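Local atomic coordinates of Alpha/beta hydrolase (Novosphingobium aromaticivorans, PDB entry 3BWX), a protein that is probably a hydrolase of the alpha/beta hydrolase family and binds calcium ions in the crystal. Residues G25-P30 with D55-C60; P31-P36 with E97-I102; V169-D174 with L260-H265. The protein carries 1 engineered substitution. All blocks are in the same frame, centred on the assembly; numbering follows the deposited sequence.

Contact 1. Residues G25-P30 with D55-C60; sequences GDISRP and DWRVLC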
loop_
_atom_site.group_PDB
_atom_site.type_symbol
_atom_site.label_atom_id
_atom_site.label_comp_id
_atom_site.label_asym_id
_atom_site.label_seq_id
_atom_site.Cartn_x
_atom_site.Cartn_y
_atom_site.Cartn_z
ATOM N N GLY A 25 1.987 19.435 7.211
ATOM C CA GLY A 25 2.487 20.115 6.033
ATOM C C GLY A 25 1.524 21.153 5.516
ATOM O O GLY A 25 0.540 21.502 6.174
ATOM N N ASP A 26 1.817 21.579 4.296
ATOM C CA ASP A 26 1.161 22.685 3.608
ATOM C C ASP A 26 -0.353 22.465 3.514
ATOM O O ASP A 26 -0.823 21.612 2.761
ATOM C CB ASP A 26 1.814 22.803 2.220
ATOM C CG ASP A 26 1.370 24.041 1.436
ATOM O OD1 ASP A 26 0.414 24.739 1.822
ATOM O OD2 ASP A 26 2.012 24.264 0.378
ATOM N N ILE A 27 -1.100 23.288 4.245
ATOM C CA ILE A 27 -2.575 23.242 4.271
ATOM C C ILE A 27 -3.177 23.830 2.976
ATOM O O ILE A 27 -4.389 23.710 2.724
ATOM C CB ILE A 27 -3.109 23.965 5.568
ATOM C CG1 ILE A 27 -4.613 23.738 5.835
ATOM C CG2 ILE A 27 -2.921 25.456 5.485
ATOM C CD1 ILE A 27 -5.037 22.283 5.956
ATOM N N SER A 28 -2.349 24.456 2.131
ATOM C CA SER A 28 -2.819 25.046 0.883
ATOM C C SER A 28 -2.727 24.070 -0.295
ATOM O O SER A 28 -2.983 24.429 -1.460
ATOM C CB SER A 28 -2.049 26.365 0.601
ATOM O OG SER A 28 -0.829 26.132 -0.036
ATOM N N ARG A 29 -2.351 22.835 -0.009
ATOM C CA ARG A 29 -2.288 21.779 -1.023
ATOM C C ARG A 29 -3.148 20.646 -0.467
ATOM O O ARG A 29 -3.210 20.475 0.741
ATOM C CB ARG A 29 -0.855 21.260 -1.190
ATOM C CG ARG A 29 0.079 22.181 -1.915
ATOM C CD ARG A 29 1.482 21.634 -1.880
ATOM N NE ARG A 29 2.316 22.348 -2.832
ATOM C CZ ARG A 29 3.602 22.063 -3.083
ATOM N NH1 ARG A 29 4.226 21.064 -2.469
ATOM N NH2 ARG A 29 4.275 22.785 -3.961
ATOM N N PRO A 30 -3.707 19.810 -1.339
ATOM C CA PRO A 30 -4.435 18.669 -0.788
ATOM C C PRO A 30 -3.488 17.748 -0.029
ATOM O O PRO A 30 -2.282 17.739 -0.317
ATOM C CB PRO A 30 -4.964 17.923 -2.006
ATOM C CG PRO A 30 -4.102 18.379 -3.156
ATOM C CD PRO A 30 -3.607 19.779 -2.801
ATOM N N ASP A 55 6.268 19.981 2.887
ATOM C CA ASP A 55 5.786 20.337 1.551
ATOM C C ASP A 55 4.367 19.845 1.307
ATOM O O ASP A 55 3.614 20.442 0.577
ATOM C CB ASP A 55 6.687 19.761 0.477
ATOM C CG ASP A 55 8.058 20.419 0.448
ATOM O OD1 ASP A 55 8.237 21.550 0.938
ATOM O OD2 ASP A 55 8.964 19.788 -0.100
ATOM N N TRP A 56 4.026 18.745 1.930
ATOM C CA TRP A 56 2.721 18.116 1.902
ATOM C C TRP A 56 2.293 17.586 3.280
ATOM O O TRP A 56 3.120 17.112 4.085
ATOM C CB TRP A 56 2.749 16.888 0.957
ATOM C CG TRP A 56 3.090 17.246 -0.452
ATOM C CD1 TRP A 56 4.328 17.361 -0.947
ATOM C CD2 TRP A 56 2.191 17.648 -1.510
ATOM N NE1 TRP A 56 4.296 17.773 -2.254
ATOM C CE2 TRP A 56 2.991 17.967 -2.621
ATOM C CE3 TRP A 56 0.777 17.727 -1.649
ATOM C CZ2 TRP A 56 2.432 18.363 -3.838
ATOM C CZ3 TRP A 56 0.239 18.131 -2.882
ATOM C CH2 TRP A 56 1.067 18.435 -3.930
ATOM N N ARG A 57 1.003 17.688 3.546
ATOM C CA ARG A 57 0.420 16.907 4.632
ATOM C C ARG A 57 0.358 15.455 4.176
ATOM O O ARG A 57 -0.036 15.195 3.038
ATOM C CB ARG A 57 -0.987 17.347 4.977
ATOM C CG ARG A 57 -1.032 18.788 5.458
ATOM C CD ARG A 57 -2.478 19.231 5.660
ATOM N NE ARG A 57 -3.115 19.530 4.378
ATOM C CZ ARG A 57 -4.422 19.566 4.164
ATOM N NH1 ARG A 57 -5.286 19.270 5.132
ATOM N NH2 ARG A 57 -4.873 19.900 2.976
ATOM N N VAL A 58 0.640 14.507 5.052
ATOM C CA VAL A 58 0.662 13.120 4.623
ATOM C C VAL A 58 -0.073 12.289 5.663
ATOM O O VAL A 58 0.197 12.431 6.869
ATOM C CB VAL A 58 2.101 12.554 4.463
ATOM C CG1 VAL A 58 2.063 11.132 3.845
ATOM C CG2 VAL A 58 3.052 13.421 3.630
ATOM N N LEU A 59 -1.022 11.482 5.192
ATOM C CA LEU A 59 -1.793 10.559 6.043
ATOM C C LEU A 59 -1.437 9.128 5.628
ATOM O O LEU A 59 -1.561 8.766 4.430
ATOM C CB LEU A 59 -3.297 10.724 5.829
ATOM C CG LEU A 59 -4.040 11.881 6.481
ATOM C CD1 LEU A 59 -3.808 13.060 5.632
ATOM C CD2 LEU A 59 -5.562 11.581 6.676
ATOM N N CYS A 60 -1.078 8.294 6.618
ATOM C CA CYS A 60 -0.664 6.902 6.394
ATOM C C CYS A 60 -1.519 5.999 7.243
ATOM O O CYS A 60 -1.129 5.606 8.347
ATOM C CB CYS A 60 0.792 6.703 6.712
ATOM S SG CYS A 60 1.908 7.687 5.714
HETATM O O HOH W 1 -0.797 18.993 1.806
HETATM O O HOH W 2 4.329 23.033 -0.064
#
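Arg29 and Trp56 cross at about a right angle, with the arginine chain laid over one face of the indole. Its CB starts near the rim, 3.7 Å from Trp56 CZ3, and CG passes the same atom a little farther off. Arg29 CD then sits squarely over the six-membered ring of Trp56, 3.7 Å from its centroid, in a CH-pi contact. The chain is extended from CG to NE, which carries the guanidinium on across the indole at 34° to its plane. CZ is off-centre, 4.5 Å from the same centroid, a cation-pi contact. At the tip, Arg29 NH1 gives Asp55 O a weak hydrogen bond of 3.2 Å. Pro30 O meets the edge of the indole.

Arg57 holds the other part of the 25-30 loop. A bend at chi3 (-77°) turns its guanidinium toward the backbone oxygens of the turn. NH2 of Arg57 donates almost straight to Arg29 O (2.8 Å, 173°), while NE adds a weak bond to Asp26 O. Ile27 CD1 lies over one guanidinium face. A leucine in place of Arg57 would probably leave Arg29 O without its straight NH2 donor and the turn freer to move. That turn is type I, from Asp26 to Arg29. Asp26 OD1 accepts from Ser28 N, which makes an Asx turn, and also from Ser28 OG. One water bridges Asp26 OD2 and Asp55 O.

The loop joins strand 17-23 to strand 32-35, and strand 58-61 runs between those two in the sheet. Val58 packs on Tyr23 and Cys34, and on Ala49 and Leu52 of helix 46-52.

Contact 2. Residues P31-P36 with E97-I102; sequences PVLCLP and ERFVAI. With EDO (1,2-ethanediol), chain M; EDO (1,2-ethanediol), chain Q; EDO (1,2-ethanediol), chain L.
Strands 32-35 and 99-102 run parallel, their axes 4.6 Å apart at the closest and their directions 24° apart. Val32 pairs with Val100, Leu33 with Ala101 and Cys34 with Ile102. Four backbone bonds alternate between the strands in the usual parallel ladder. Val100 N donates to Pro31 O, and Leu33 N donates to Val100 O at 2.7 Å. Farther along, Ile102 N reaches Leu33 O and Leu35 N reaches Ile102 O. CA-H...O contacts fill in between, as from Cys34 CA to Ile102 O at 3.4 Å.

Val32, Cys34, Val100 and Ile102 share one face of the sheet. Val32 and Val100 lie side by side, pointing the same way, with Val32 CG2 4.1 Å from Val100 CB. The tip of Ile102 reaches diagonally back along the ladder, and its CD1 meets Val32 CG1 at 3.7 Å. This follows from Ile102 CG1 being anti to its carbonyl carbon (chi1 -59°). Leu33 and Ala101 point to the other face. Leu33 CD2 touches the Phe99 ring at CE2, 3.9 Å away, from an oblique direction. Pro31 CD packs on Arg98 O where the pairing begins.

Just beyond the ladder lie molecules of 1,2-ethanediol, probably from the crystallisation liquor. Glu97 O accepts from two of them, the shorter bond being 2.6 Å from O2 of the chain M molecule. Pro36 O accepts from O2 of a third.

Leu35 and Ala101 lean on helix 106-117. These are neighbouring strands in the middle of an alpha/beta hydrolase sheet. Strand 99-104 runs on toward Ser105 in a GxSxG pattern, consistent with the nucleophile elbow of this fold.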
loop_
_atom_site.group_PDB
_atom_site.type_symbol
_atom_site.label_atom_id
_atom_site.label_comp_id
_atom_site.label_asym_id
_atom_site.label_seq_id
_atom_site.Cartn_x
_atom_site.Cartn_y
_atom_site.Cartn_z
ATOM N N PRO A 31 -4.042 16.932 0.877
ATOM C CA PRO A 31 -3.165 15.982 1.558
ATOM C C PRO A 31 -2.844 14.763 0.714
ATOM O O PRO A 31 -3.550 14.459 -0.259
ATOM C CB PRO A 31 -3.997 15.607 2.778
ATOM C CG PRO A 31 -5.392 15.664 2.289
ATOM C CD PRO A 31 -5.450 16.794 1.312
ATOM N N VAL A 32 -1.779 14.064 1.086
ATOM C CA VAL A 32 -1.351 12.846 0.410
ATOM C C VAL A 32 -1.754 11.632 1.265
ATOM O O VAL A 32 -1.317 11.509 2.399
ATOM C CB VAL A 32 0.156 12.827 0.166
ATOM C CG1 VAL A 32 0.552 11.537 -0.545
ATOM C CG2 VAL A 32 0.585 14.041 -0.688
ATOM N N LEU A 33 -2.602 10.755 0.724
ATOM C CA LEU A 33 -3.060 9.562 1.441
ATOM C C LEU A 33 -2.317 8.335 0.914
ATOM O O LEU A 33 -2.347 8.069 -0.300
ATOM C CB LEU A 33 -4.558 9.370 1.215
ATOM C CG LEU A 33 -5.339 8.182 1.762
ATOM C CD1 LEU A 33 -5.494 8.317 3.255
ATOM C CD2 LEU A 33 -6.747 8.089 1.136
ATOM N N CYS A 34 -1.575 7.644 1.778
ATOM C CA CYS A 34 -0.728 6.520 1.396
ATOM C C CYS A 34 -1.387 5.239 1.848
ATOM O O CYS A 34 -1.571 5.052 3.050
ATOM C CB CYS A 34 0.631 6.664 2.036
ATOM S SG CYS A 34 1.580 8.108 1.492
ATOM N N LEU A 35 -1.724 4.378 0.907
ATOM C CA LEU A 35 -2.477 3.195 1.158
ATOM C C LEU A 35 -1.599 1.961 0.978
ATOM O O LEU A 35 -1.085 1.718 -0.116
ATOM C CB LEU A 35 -3.710 3.154 0.268
ATOM C CG LEU A 35 -4.650 4.356 0.425
ATOM C CD1 LEU A 35 -5.813 4.143 -0.559
ATOM C CD2 LEU A 35 -5.063 4.560 1.885
ATOM N N PRO A 36 -1.391 1.189 2.057
ATOM C CA PRO A 36 -0.487 0.046 1.978
ATOM C C PRO A 36 -1.077 -1.179 1.279
ATOM O O PRO A 36 -2.269 -1.255 1.026
ATOM C CB PRO A 36 -0.227 -0.334 3.448
ATOM C CG PRO A 36 -0.879 0.680 4.266
ATOM C CD PRO A 36 -1.898 1.385 3.433
ATOM N N GLU A 97 -11.944 16.448 1.253
ATOM C CA GLU A 97 -12.765 16.345 0.049
ATOM C C GLU A 97 -11.913 15.984 -1.194
ATOM O O GLU A 97 -12.402 15.379 -2.158
ATOM C CB GLU A 97 -13.560 17.654 -0.152
ATOM C CG GLU A 97 -14.802 17.843 0.754
ATOM C CD GLU A 97 -15.485 19.200 0.542
ATOM N N ARG A 98 -10.681 16.420 -1.206
ATOM C CA ARG A 98 -9.790 16.239 -2.363
ATOM C C ARG A 98 -8.443 15.825 -1.828
ATOM O O ARG A 98 -8.003 16.352 -0.812
ATOM C CB ARG A 98 -9.664 17.548 -3.060
ATOM C CG ARG A 98 -9.024 17.500 -4.368
ATOM C CD ARG A 98 -9.209 18.840 -5.054
ATOM N NE ARG A 98 -8.720 18.772 -6.408
ATOM C CZ ARG A 98 -7.600 19.323 -6.874
ATOM N NH1 ARG A 98 -6.768 20.033 -6.102
ATOM N NH2 ARG A 98 -7.312 19.137 -8.158
ATOM N N PHE A 99 -7.783 14.887 -2.492
ATOM C CA PHE A 99 -6.540 14.307 -1.974
ATOM C C PHE A 99 -5.738 13.673 -3.071
ATOM O O PHE A 99 -6.261 13.329 -4.134
ATOM C CB PHE A 99 -6.803 13.261 -0.856
ATOM C CG PHE A 99 -7.747 12.127 -1.263
ATOM C CD1 PHE A 99 -9.099 12.330 -1.305
ATOM C CD2 PHE A 99 -7.268 10.878 -1.633
ATOM C CE1 PHE A 99 -9.981 11.283 -1.672
ATOM C CE2 PHE A 99 -8.140 9.853 -2.000
ATOM C CZ PHE A 99 -9.489 10.071 -2.030
ATOM N N VAL A 100 -4.440 13.545 -2.813
ATOM C CA VAL A 100 -3.556 12.714 -3.639
ATOM C C VAL A 100 -3.565 11.332 -3.025
ATOM O O VAL A 100 -3.599 11.189 -1.782
ATOM C CB VAL A 100 -2.126 13.306 -3.679
ATOM C CG1 VAL A 100 -1.151 12.349 -4.360
ATOM C CG2 VAL A 100 -2.151 14.740 -4.305
ATOM N N ALA A 101 -3.625 10.317 -3.876
ATOM C CA ALA A 101 -3.641 8.936 -3.418
ATOM C C ALA A 101 -2.395 8.231 -3.929
ATOM O O ALA A 101 -2.122 8.245 -5.152
ATOM C CB ALA A 101 -4.923 8.224 -3.917
ATOM N N ILE A 102 -1.626 7.592 -3.044
ATOM C CA ILE A 102 -0.474 6.739 -3.405
ATOM C C ILE A 102 -0.812 5.340 -2.907
ATOM O O ILE A 102 -0.844 5.159 -1.720
ATOM C CB ILE A 102 0.861 7.235 -2.780
ATOM C CG1 ILE A 102 1.174 8.658 -3.236
ATOM C CG2 ILE A 102 1.948 6.205 -3.110
ATOM C CD1 ILE A 102 2.515 9.227 -2.722
HETATM C C1 EDO M . -13.443 12.963 -0.713
HETATM O O1 EDO M . -14.096 12.607 0.523
HETATM C C2 EDO M . -14.530 13.231 -1.758
HETATM O O2 EDO M . -14.860 14.624 -1.861
HETATM C C1 EDO Q . -4.929 -3.822 3.490
HETATM O O1 EDO Q . -3.706 -3.298 4.053
HETATM C C2 EDO Q . -5.264 -2.986 2.247
HETATM O O2 EDO Q . -4.291 -3.203 1.214
HETATM C C1 EDO L . -13.741 17.590 -4.818
HETATM O O1 EDO L . -14.367 16.693 -3.888
HETATM C C2 EDO L . -14.278 17.342 -6.229
HETATM O O2 EDO L . -15.656 16.924 -6.228
#

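Contact 3. Residues V169-D174 with L260-H265; sequences VYPDWD and LPRIGH
Asp172 and Arg262 form a side-on, two-pronged salt bridge. Arg262 NH2 donates to Asp172 OD1 at 2.6 Å, and Arg262 NE donates to Asp172 OD2 at 2.7 Å. Both bonds are nearly straight. NE meets the syn lone pair of OD2, and NH2 comes in on the syn side of OD1. Carboxylate and guanidinium are nearly coplanar, 21° apart. The arginine chain bends at chi2 and again at chi3, where NE nearly eclipses CB about the CG-CD bond (9°), which folds NE and NH2 back toward the carboxylate. Pro171 packs beside the bridge, its CG 3.7 Å from Arg262 NH2.

The backbones meet next to it. Gly264 N donates to Val169 O at 3.0 Å. A water accepts from Asp172 N and donates to Arg262 O.

Val169 CG1 does two things. It touches His265 O at 3.4 Å and sits over the centre of the Tyr170 ring. Trp173 lies against the opposite ring face, and Ile263 CG2 comes to the ring edge, 4.1 Å from Tyr170 CD1. Tyr170 OH is bound by Ala266 O, so the tyrosine is tied to the same loop at its tip.

His265 turns away from this contact, and its ND1 bonds Asp129 OD2. His265 NE2 lies close to Ser105 OG, consistent with a catalytic triad of the alpha/beta hydrolase kind. Exposed charges paired by two bonds, with a backbone bond and an apolar patch behind them, probably hold the 169-174 loop against the loop that carries His265.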
loop_
_atom_site.group_PDB
_atom_site.type_symbol
_atom_site.label_atom_id
_atom_site.label_comp_id
_atom_site.label_asym_id
_atom_site.label_seq_id
_atom_site.Cartn_x
_atom_site.Cartn_y
_atom_site.Cartn_z
ATOM N N VAL A 169 12.904 -10.814 -5.865
ATOM C CA VAL A 169 12.226 -9.526 -6.011
ATOM C C VAL A 169 13.241 -8.394 -5.871
ATOM O O VAL A 169 13.134 -7.366 -6.535
ATOM C CB VAL A 169 11.073 -9.369 -4.937
ATOM C CG1 VAL A 169 10.362 -8.025 -5.023
ATOM C CG2 VAL A 169 10.040 -10.556 -4.989
ATOM N N TYR A 170 14.183 -8.567 -4.946
ATOM C CA TYR A 170 15.155 -7.520 -4.633
ATOM C C TYR A 170 16.555 -8.131 -4.621
ATOM O O TYR A 170 17.205 -8.238 -3.580
ATOM C CB TYR A 170 14.858 -6.855 -3.287
ATOM C CG TYR A 170 13.421 -6.363 -3.091
ATOM C CD1 TYR A 170 12.929 -5.261 -3.820
ATOM C CD2 TYR A 170 12.571 -6.966 -2.133
ATOM C CE1 TYR A 170 11.656 -4.799 -3.625
ATOM C CE2 TYR A 170 11.287 -6.509 -1.943
ATOM C CZ TYR A 170 10.832 -5.413 -2.690
ATOM O OH TYR A 170 9.564 -4.932 -2.461
ATOM N N PRO A 171 17.023 -8.565 -5.792
ATOM C CA PRO A 171 18.298 -9.272 -5.827
ATOM C C PRO A 171 19.532 -8.473 -5.492
ATOM O O PRO A 171 20.566 -9.087 -5.171
ATOM C CB PRO A 171 18.380 -9.764 -7.277
ATOM C CG PRO A 171 17.558 -8.786 -8.037
ATOM C CD PRO A 171 16.406 -8.483 -7.126
ATOM N N ASP A 172 19.471 -7.154 -5.538
ATOM C CA ASP A 172 20.667 -6.331 -5.332
ATOM C C ASP A 172 20.752 -5.763 -3.940
ATOM O O ASP A 172 21.715 -5.092 -3.624
ATOM C CB ASP A 172 20.769 -5.203 -6.361
ATOM C CG ASP A 172 20.902 -5.732 -7.764
ATOM O OD1 ASP A 172 21.396 -6.880 -7.928
ATOM O OD2 ASP A 172 20.421 -5.039 -8.684
ATOM N N TRP A 173 19.737 -6.001 -3.115
ATOM C CA TRP A 173 19.770 -5.492 -1.749
ATOM C C TRP A 173 20.876 -6.072 -0.869
ATOM O O TRP A 173 21.206 -7.265 -0.949
ATOM C CB TRP A 173 18.469 -5.748 -1.037
ATOM C CG TRP A 173 17.324 -4.841 -1.434
ATOM C CD1 TRP A 173 17.258 -3.951 -2.472
ATOM C CD2 TRP A 173 16.042 -4.816 -0.800
ATOM N NE1 TRP A 173 15.995 -3.385 -2.526
ATOM C CE2 TRP A 173 15.240 -3.875 -1.497
ATOM C CE3 TRP A 173 15.498 -5.500 0.279
ATOM C CZ2 TRP A 173 13.918 -3.607 -1.148
ATOM C CZ3 TRP A 173 14.164 -5.217 0.650
ATOM C CH2 TRP A 173 13.399 -4.265 -0.086
ATOM N N ASP A 174 21.376 -5.216 0.003
ATOM C CA ASP A 174 22.337 -5.615 1.018
ATOM C C ASP A 174 21.570 -5.862 2.345
ATOM O O ASP A 174 20.335 -5.679 2.435
ATOM C CB ASP A 174 23.481 -4.576 1.149
ATOM C CG ASP A 174 23.005 -3.212 1.647
ATOM O OD1 ASP A 174 22.227 -3.168 2.626
ATOM O OD2 ASP A 174 23.431 -2.179 1.076
ATOM N N LEU A 260 11.039 0.349 -12.626
ATOM C CA LEU A 260 12.196 0.284 -11.722
ATOM C C LEU A 260 13.033 -0.920 -12.090
ATOM O O LEU A 260 12.566 -2.054 -12.038
ATOM C CB LEU A 260 11.771 0.232 -10.249
ATOM C CG LEU A 260 11.265 1.477 -9.525
ATOM C CD1 LEU A 260 12.312 2.663 -9.639
ATOM C CD2 LEU A 260 9.887 1.859 -9.988
ATOM N N PRO A 261 14.279 -0.682 -12.517
ATOM C CA PRO A 261 15.127 -1.839 -12.912
ATOM C C PRO A 261 15.426 -2.847 -11.808
ATOM O O PRO A 261 15.636 -2.456 -10.642
ATOM C CB PRO A 261 16.434 -1.174 -13.371
ATOM C CG PRO A 261 16.040 0.231 -13.703
ATOM C CD PRO A 261 14.936 0.608 -12.747
ATOM N N ARG A 262 15.420 -4.128 -12.176
ATOM C CA ARG A 262 15.905 -5.226 -11.327
ATOM C C ARG A 262 15.125 -5.426 -10.021
ATOM O O ARG A 262 15.655 -5.989 -9.066
ATOM C CB ARG A 262 17.398 -5.049 -11.007
ATOM C CG ARG A 262 18.209 -4.890 -12.277
ATOM C CD ARG A 262 19.635 -5.438 -12.251
ATOM N NE ARG A 262 20.062 -6.248 -11.103
ATOM C CZ ARG A 262 20.227 -7.576 -11.130
ATOM N NH1 ARG A 262 20.001 -8.275 -12.229
ATOM N NH2 ARG A 262 20.642 -8.215 -10.049
ATOM N N ILE A 263 13.886 -4.967 -9.965
ATOM C CA ILE A 263 13.080 -5.256 -8.813
ATOM C C ILE A 263 11.697 -5.679 -9.266
ATOM O O ILE A 263 11.249 -5.342 -10.360
ATOM C CB ILE A 263 13.004 -4.090 -7.777
ATOM C CG1 ILE A 263 12.223 -2.912 -8.300
ATOM C CG2 ILE A 263 14.378 -3.610 -7.263
ATOM C CD1 ILE A 263 12.083 -1.794 -7.244
ATOM N N GLY A 264 11.024 -6.402 -8.382
ATOM C CA GLY A 264 9.752 -7.014 -8.700
ATOM C C GLY A 264 8.631 -6.328 -7.964
ATOM O O GLY A 264 8.635 -5.091 -7.824
ATOM N N HIS A 265 7.669 -7.138 -7.521
ATOM C CA HIS A 265 6.512 -6.641 -6.799
ATOM C C HIS A 265 6.839 -6.435 -5.331
ATOM O O HIS A 265 7.067 -7.399 -4.633
ATOM C CB HIS A 265 5.328 -7.606 -6.911
ATOM C CG HIS A 265 4.094 -7.092 -6.246
ATOM N ND1 HIS A 265 3.280 -6.123 -6.818
ATOM C CD2 HIS A 265 3.541 -7.394 -5.047
ATOM C CE1 HIS A 265 2.258 -5.896 -6.003
ATOM N NE2 HIS A 265 2.400 -6.644 -4.917
HETATM O O HOH W 3 7.484 -7.620 -1.779
HETATM O O HOH W 4 17.291 -5.514 -6.479
#

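Overall arrangement
Contacts 1 and 2 adjoin, and both reach the same sheet; their centres are 10 Å apart. Strand 58-61 of contact 1 lies next to strand 32-35 of contact 2. Leu59 N to Val32 O (2.8 Å) and Arg57 O to Val32 N (2.9 Å) are probable hydrogen bonds between them. Contact 3 stands apart: its centre is 26 Å from that of contact 2 and 30 Å from that of contact 1. Its nearest atoms come within about 9 Å of contact 2. The probable active site links contacts 2 and 3, since strand 99-104 leads to Ser105 and contact 3 contains His265. The calcium site at Pro205 and Ala208 is away from all three contacts.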